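Local coordinates for uncharacterized protein (Desulfotomaculum acetoxidans, PDB 3U4Y) that is of unknown function but folds as a seven-bladed beta-propeller of the lactonase family, consistent with, though not proof of, a lactonase-like activity, at residues 100-111 and 122-133. Numbering follows the deposited sequence.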
ATOM      1  N   THR A 100      -6.332   3.389   8.700  1.00 31.25           N
ATOM      2  CA  THR A 100      -7.149   3.146   7.524  1.00 33.30           C
ATOM      3  C   THR A 100      -7.752   4.411   6.960  1.00 40.17           C
ATOM      4  O   THR A 100      -8.122   5.335   7.681  1.00 46.83           O
ATOM      5  CB  THR A 100      -8.311   2.219   7.849  1.00 40.51           C
ATOM      6  OG1 THR A 100      -7.939   1.359   8.925  1.00 47.55           O
ATOM      7  CG2 THR A 100      -8.673   1.392   6.640  1.00 36.31           C
ATOM      8  N   VAL A 101      -7.878   4.428   5.648  1.00 34.68           N
ATOM      9  CA  VAL A 101      -8.434   5.572   4.979  1.00 35.45           C
ATOM     10  C   VAL A 101      -9.712   5.153   4.245  1.00 39.48           C
ATOM     11  O   VAL A 101      -9.942   3.967   3.985  1.00 35.45           O
ATOM     12  CB  VAL A 101      -7.358   6.205   4.071  1.00 42.18           C
ATOM     13  CG1 VAL A 101      -7.909   6.590   2.694  1.00 53.33           C
ATOM     14  CG2 VAL A 101      -6.735   7.385   4.785  1.00 33.78           C
ATOM     15  N   THR A 102     -10.547   6.131   3.925  1.00 36.74           N
ATOM     16  CA  THR A 102     -11.855   5.862   3.356  1.00 36.31           C
ATOM     17  C   THR A 102     -11.830   5.108   2.034  1.00 38.22           C
ATOM     18  O   THR A 102     -10.840   5.147   1.297  1.00 42.27           O
ATOM     19  CB  THR A 102     -12.604   7.160   3.122  1.00 35.53           C
ATOM     20  OG1 THR A 102     -13.994   6.880   2.919  1.00 41.71           O
ATOM     21  CG2 THR A 102     -12.031   7.857   1.915  1.00 35.27           C
ATOM     22  N   GLY A 103     -12.940   4.419   1.760  1.00 38.33           N
ATOM     23  CA  GLY A 103     -13.203   3.781   0.481  1.00 33.28           C
ATOM     24  C   GLY A 103     -14.368   4.487  -0.217  1.00 39.91           C
ATOM     25  O   GLY A 103     -14.588   5.684  -0.020  1.00 32.46           O
ATOM     26  N   LEU A 104     -15.133   3.752  -1.018  1.00 38.89           N
ATOM     27  CA  LEU A 104     -16.186   4.365  -1.818  1.00 29.80           C
ATOM     28  C   LEU A 104     -17.324   4.994  -1.014  1.00 33.76           C
ATOM     29  O   LEU A 104     -17.709   6.133  -1.284  1.00 34.68           O
ATOM     30  CB  LEU A 104     -16.755   3.366  -2.823  1.00 35.71           C
ATOM     31  CG  LEU A 104     -17.240   3.893  -4.179  1.00 31.24           C
ATOM     32  CD1 LEU A 104     -18.402   3.056  -4.665  1.00 22.54           C
ATOM     33  CD2 LEU A 104     -17.631   5.357  -4.122  1.00 24.33           C
ATOM     34  N   ASN A 105     -17.892   4.278  -0.049  1.00 43.76           N
ATOM     35  CA  ASN A 105     -19.070   4.846   0.615  1.00 66.89           C
ATOM     36  C   ASN A 105     -18.709   5.762   1.759  1.00 48.99           C
ATOM     37  O   ASN A 105     -17.694   5.575   2.424  1.00 44.31           O
ATOM     38  CB  ASN A 105     -20.099   3.786   1.034  1.00 86.81           C
ATOM     39  CG  ASN A 105     -19.455   2.533   1.558  1.00100.36           C
ATOM     40  OD1 ASN A 105     -18.724   1.859   0.831  1.00104.37           O
ATOM     41  ND2 ASN A 105     -19.729   2.198   2.818  1.00104.70           N
ATOM     42  N   HIS A 106     -19.538   6.775   1.960  1.00 33.58           N
ATOM     43  CA  HIS A 106     -19.249   7.783   2.953  1.00 37.68           C
ATOM     44  C   HIS A 106     -19.862   7.333   4.274  1.00 37.70           C
ATOM     45  O   HIS A 106     -20.559   6.331   4.311  1.00 42.22           O
ATOM     46  CB  HIS A 106     -19.799   9.141   2.503  1.00 47.52           C
ATOM     47  CG  HIS A 106     -21.290   9.246   2.582  1.00 67.41           C
ATOM     48  ND1 HIS A 106     -22.134   8.423   1.866  1.00 73.02           N
ATOM     49  CD2 HIS A 106     -22.088  10.073   3.300  1.00 73.57           C
ATOM     50  CE1 HIS A 106     -23.389   8.736   2.141  1.00 74.09           C
ATOM     51  NE2 HIS A 106     -23.388   9.733   3.007  1.00 77.94           N
ATOM     52  N   PRO A 107     -19.609   8.066   5.365  1.00 37.06           N
ATOM     53  CA  PRO A 107     -18.735   9.239   5.434  1.00 44.58           C
ATOM     54  C   PRO A 107     -17.269   8.890   5.206  1.00 51.54           C
ATOM     55  O   PRO A 107     -16.910   7.720   5.064  1.00 55.20           O
ATOM     56  CB  PRO A 107     -18.949   9.756   6.859  1.00 45.75           C
ATOM     57  CG  PRO A 107     -19.534   8.603   7.612  1.00 39.23           C
ATOM     58  CD  PRO A 107     -20.360   7.871   6.610  1.00 36.08           C
ATOM     59  N   PHE A 108     -16.429   9.913   5.163  1.00 57.75           N
ATOM     60  CA  PHE A 108     -15.025   9.714   4.855  1.00 55.38           C
ATOM     61  C   PHE A 108     -14.211   9.950   6.111  1.00 53.34           C
ATOM     62  O   PHE A 108     -14.112  11.072   6.604  1.00 47.07           O
ATOM     63  CB  PHE A 108     -14.601  10.637   3.710  1.00 48.47           C
ATOM     64  CG  PHE A 108     -15.528  10.578   2.516  1.00 47.86           C
ATOM     65  CD1 PHE A 108     -16.303  11.684   2.159  1.00 41.39           C
ATOM     66  CD2 PHE A 108     -15.655   9.401   1.774  1.00 41.03           C
ATOM     67  CE1 PHE A 108     -17.176  11.623   1.071  1.00 36.57           C
ATOM     68  CE2 PHE A 108     -16.521   9.326   0.683  1.00 36.80           C
ATOM     69  CZ  PHE A 108     -17.283  10.439   0.330  1.00 41.49           C
ATOM     70  N   ASN A 109     -13.656   8.872   6.647  1.00 43.48           N
ATOM     71  CA  ASN A 109     -12.865   8.983   7.854  1.00 43.67           C
ATOM     72  C   ASN A 109     -11.543   8.265   7.789  1.00 43.32           C
ATOM     73  O   ASN A 109     -11.377   7.284   7.063  1.00 52.48           O
ATOM     74  CB  ASN A 109     -13.622   8.412   9.042  1.00 47.62           C
ATOM     75  CG  ASN A 109     -14.862   9.161   9.344  1.00 42.16           C
ATOM     76  OD1 ASN A 109     -14.820  10.261   9.883  1.00 45.20           O
ATOM     77  ND2 ASN A 109     -15.991   8.562   9.024  1.00 43.17           N
HETATM   78  N   MSE A 110     -10.613   8.752   8.597  1.00 38.46           N
HETATM   79  CA  MSE A 110      -9.395   8.025   8.876  1.00 39.67           C
HETATM   80  C   MSE A 110      -9.548   7.374  10.239  1.00 37.74           C
HETATM   81  O   MSE A 110     -10.027   7.997  11.173  1.00 45.34           O
HETATM   82  CB  MSE A 110      -8.202   8.969   8.863  1.00 42.24           C
HETATM   83  CG  MSE A 110      -6.958   8.380   9.485  1.00 49.04           C
HETATM   84 SE   MSE A 110      -5.422   9.565   9.350  0.88 45.71          SE
HETATM   85  CE  MSE A 110      -5.339   9.564   7.408  1.00 24.17           C
ATOM     86  N   GLN A 111      -9.139   6.117  10.354  1.00 37.04           N
ATOM     87  CA  GLN A 111      -9.385   5.349  11.565  1.00 31.72           C
ATOM     88  C   GLN A 111      -8.149   4.574  11.959  1.00 32.04           C
ATOM     89  O   GLN A 111      -7.532   3.927  11.105  1.00 33.92           O
ATOM     90  CB  GLN A 111     -10.515   4.347  11.325  1.00 38.55           C
ATOM     91  CG  GLN A 111     -11.797   4.936  10.749  1.00 42.92           C
ATOM     92  CD  GLN A 111     -12.945   3.959  10.839  1.00 42.31           C
ATOM     93  OE1 GLN A 111     -13.587   3.848  11.880  1.00 55.47           O
ATOM     94  NE2 GLN A 111     -13.190   3.222   9.763  1.00 33.18           N
ATOM     95  N   SER A 122      -9.297   5.790  17.379  1.00 38.64           N
ATOM     96  CA  SER A 122      -9.623   7.146  16.965  1.00 48.78           C
ATOM     97  C   SER A 122     -10.244   7.196  15.592  1.00 47.99           C
ATOM     98  O   SER A 122      -9.973   6.365  14.724  1.00 45.29           O
ATOM     99  CB  SER A 122      -8.398   8.064  17.012  1.00 49.76           C
ATOM    100  OG  SER A 122      -8.776   9.413  16.773  1.00 45.97           O
ATOM    101  N   THR A 123     -11.082   8.200  15.412  1.00 49.81           N
ATOM    102  CA  THR A 123     -11.721   8.426  14.139  1.00 48.07           C
ATOM    103  C   THR A 123     -11.761   9.921  13.875  1.00 42.33           C
ATOM    104  O   THR A 123     -12.140  10.711  14.736  1.00 44.16           O
ATOM    105  CB  THR A 123     -13.127   7.822  14.125  1.00 49.97           C
ATOM    106  OG1 THR A 123     -13.048   6.445  14.529  1.00 54.47           O
ATOM    107  CG2 THR A 123     -13.724   7.908  12.735  1.00 45.37           C
ATOM    108  N   ILE A 124     -11.309  10.309  12.693  1.00 44.67           N
ATOM    109  CA  ILE A 124     -11.421  11.692  12.263  1.00 46.20           C
ATOM    110  C   ILE A 124     -11.838  11.750  10.799  1.00 46.11           C
ATOM    111  O   ILE A 124     -11.518  10.856  10.007  1.00 53.67           O
ATOM    112  CB  ILE A 124     -10.121  12.517  12.531  1.00 27.73           C
ATOM    113  CG1 ILE A 124      -8.968  12.089  11.620  1.00 19.37           C
ATOM    114  CG2 ILE A 124      -9.704  12.421  14.000  1.00 30.10           C
ATOM    115  CD1 ILE A 124      -7.790  13.011  11.726  1.00 17.10           C
ATOM    116  N   PRO A 125     -12.566  12.809  10.437  1.00 40.40           N
ATOM    117  CA  PRO A 125     -13.053  13.018   9.072  1.00 42.95           C
ATOM    118  C   PRO A 125     -11.943  13.487   8.130  1.00 40.05           C
ATOM    119  O   PRO A 125     -11.055  14.276   8.490  1.00 27.75           O
ATOM    120  CB  PRO A 125     -14.086  14.127   9.249  1.00 30.89           C
ATOM    121  CG  PRO A 125     -13.524  14.927  10.353  1.00 35.73           C
ATOM    122  CD  PRO A 125     -12.864  13.957  11.302  1.00 33.76           C
ATOM    123  N   ILE A 126     -12.017  12.984   6.907  1.00 37.63           N
ATOM    124  CA  ILE A 126     -11.077  13.332   5.867  1.00 31.62           C
ATOM    125  C   ILE A 126     -11.883  13.832   4.663  1.00 30.13           C
ATOM    126  O   ILE A 126     -13.083  13.566   4.563  1.00 36.12           O
ATOM    127  CB  ILE A 126     -10.190  12.111   5.539  1.00 25.40           C
ATOM    128  CG1 ILE A 126     -11.019  10.971   4.956  1.00 20.12           C
ATOM    129  CG2 ILE A 126      -9.544  11.599   6.809  1.00 22.37           C
ATOM    130  CD1 ILE A 126     -10.200   9.831   4.439  1.00 14.05           C
ATOM    131  N   PRO A 127     -11.243  14.583   3.761  1.00 30.68           N
ATOM    132  CA  PRO A 127     -11.980  15.179   2.646  1.00 27.39           C
ATOM    133  C   PRO A 127     -12.494  14.140   1.676  1.00 24.76           C
ATOM    134  O   PRO A 127     -11.970  13.036   1.616  1.00 27.70           O
ATOM    135  CB  PRO A 127     -10.926  16.041   1.942  1.00 28.07           C
ATOM    136  CG  PRO A 127      -9.870  16.250   2.941  1.00 31.40           C
ATOM    137  CD  PRO A 127      -9.841  15.016   3.781  1.00 38.72           C
ATOM    138  N   TYR A 128     -13.503  14.538   0.908  1.00 30.20           N
ATOM    139  CA  TYR A 128     -14.144  13.722  -0.118  1.00 28.01           C
ATOM    140  C   TYR A 128     -13.211  13.038  -1.124  1.00 31.50           C
ATOM    141  O   TYR A 128     -13.477  11.917  -1.544  1.00 42.70           O
ATOM    142  CB  TYR A 128     -15.162  14.581  -0.878  1.00 15.69           C
ATOM    143  CG  TYR A 128     -14.533  15.555  -1.824  1.00 14.42           C
ATOM    144  CD1 TYR A 128     -14.479  15.293  -3.182  1.00 22.76           C
ATOM    145  CD2 TYR A 128     -13.974  16.723  -1.362  1.00 21.32           C
ATOM    146  CE1 TYR A 128     -13.889  16.180  -4.058  1.00 25.09           C
ATOM    147  CE2 TYR A 128     -13.368  17.624  -2.228  1.00 20.10           C
ATOM    148  CZ  TYR A 128     -13.332  17.353  -3.577  1.00 25.45           C
ATOM    149  OH  TYR A 128     -12.733  18.254  -4.437  1.00 27.55           O
ATOM    150  N   ASP A 129     -12.122  13.701  -1.503  1.00 24.50           N
ATOM    151  CA  ASP A 129     -11.267  13.212  -2.591  1.00 31.88           C
ATOM    152  C   ASP A 129     -10.092  12.394  -2.112  1.00 29.80           C
ATOM    153  O   ASP A 129      -9.172  12.138  -2.885  1.00 35.05           O
ATOM    154  CB  ASP A 129     -10.741  14.367  -3.453  1.00 35.55           C
ATOM    155  CG  ASP A 129     -10.133  15.480  -2.629  1.00 36.43           C
ATOM    156  OD1 ASP A 129     -10.399  15.562  -1.411  1.00 38.13           O
ATOM    157  OD2 ASP A 129      -9.403  16.293  -3.206  1.00 34.05           O
ATOM    158  N   ALA A 130     -10.148  11.985  -0.847  1.00 22.59           N
ATOM    159  CA  ALA A 130      -9.059  11.295  -0.164  1.00 22.58           C
ATOM    160  C   ALA A 130      -8.840   9.841  -0.611  1.00 32.19           C
ATOM    161  O   ALA A 130      -9.727   9.009  -0.453  1.00 53.69           O
ATOM    162  CB  ALA A 130      -9.326  11.333   1.303  1.00 20.48           C
ATOM    163  N   VAL A 131      -7.669   9.539  -1.171  1.00 25.32           N
ATOM    164  CA  VAL A 131      -7.257   8.153  -1.420  1.00 32.87           C
ATOM    165  C   VAL A 131      -5.778   7.930  -1.093  1.00 36.50           C
ATOM    166  O   VAL A 131      -4.959   8.842  -1.206  1.00 42.41           O
ATOM    167  CB  VAL A 131      -7.531   7.681  -2.865  1.00 27.17           C
ATOM    168  CG1 VAL A 131      -8.946   8.000  -3.237  1.00 52.53           C
ATOM    169  CG2 VAL A 131      -6.585   8.330  -3.841  1.00 20.40           C
ATOM    170  N   GLY A 132      -5.453   6.708  -0.698  1.00 25.92           N
ATOM    171  CA  GLY A 132      -4.098   6.354  -0.340  1.00 31.10           C
ATOM    172  C   GLY A 132      -3.704   6.797   1.055  1.00 34.26           C
ATOM    173  O   GLY A 132      -4.125   7.858   1.529  1.00 19.74           O
ATOM    174  N   ILE A 133      -2.906   5.965   1.722  1.00 40.81           N
ATOM    175  CA  ILE A 133      -2.317   6.329   3.007  1.00 39.57           C
ATOM    176  C   ILE A 133      -0.883   5.825   3.090  1.00 40.16           C
ATOM    177  O   ILE A 133      -0.501   4.828   2.453  1.00 47.88           O
ATOM    178  CB  ILE A 133      -3.157   5.846   4.229  1.00 24.90           C
ATOM    179  CG1 ILE A 133      -2.681   6.499   5.518  1.00 17.44           C
ATOM    180  CG2 ILE A 133      -3.082   4.358   4.405  1.00 32.69           C
ATOM    181  CD1 ILE A 133      -3.496   6.098   6.712  1.00 13.24           C
TER
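Ile126 is wedged against Thr102, Phe108 and Met110 as the chain leaves the outermost strand of one propeller blade for the innermost strand of the next. Its CG2 meets Met110 CB at 3.6 Å, CG1 lies 3.8 Å from Phe108 CB, and CD1 reaches Thr102 CG2 at 3.7 Å; chi1 of 64° puts CG1 between the backbone N and the carbonyl carbon, toward Phe108, and the extended chain carries CD1 on to Thr102. With an alanine here, CG1, CG2 and CD1 are gone, and a gap would probably open against Thr102, Phe108 and Met110. Deeper in, the Val101 and Ile133 side chains slide past each other in opposite directions, and selenomethionine Met110, bent at chi3 (-63°), brings CE to 4.0 Å from Ile133 CD1; Ile145 of the next blade also packs on Val101 and Met110. The outer side is looser: Phe108 CE1 lies 4.1 Å from Tyr128 CB, and Tyr128 is exposed. Antiparallel bonding pairs Met110 with Ile124 both ways, Met110 N to Ile124 O (2.7 Å) running nearly straight down the carbonyl. Beyond them Ile126 N still reaches Phe108 O at 2.9 Å, from above the carbonyl plane. Backbone bonds thus fix the hairpin edge, while mainly apolar side-chain contacts join the two blades.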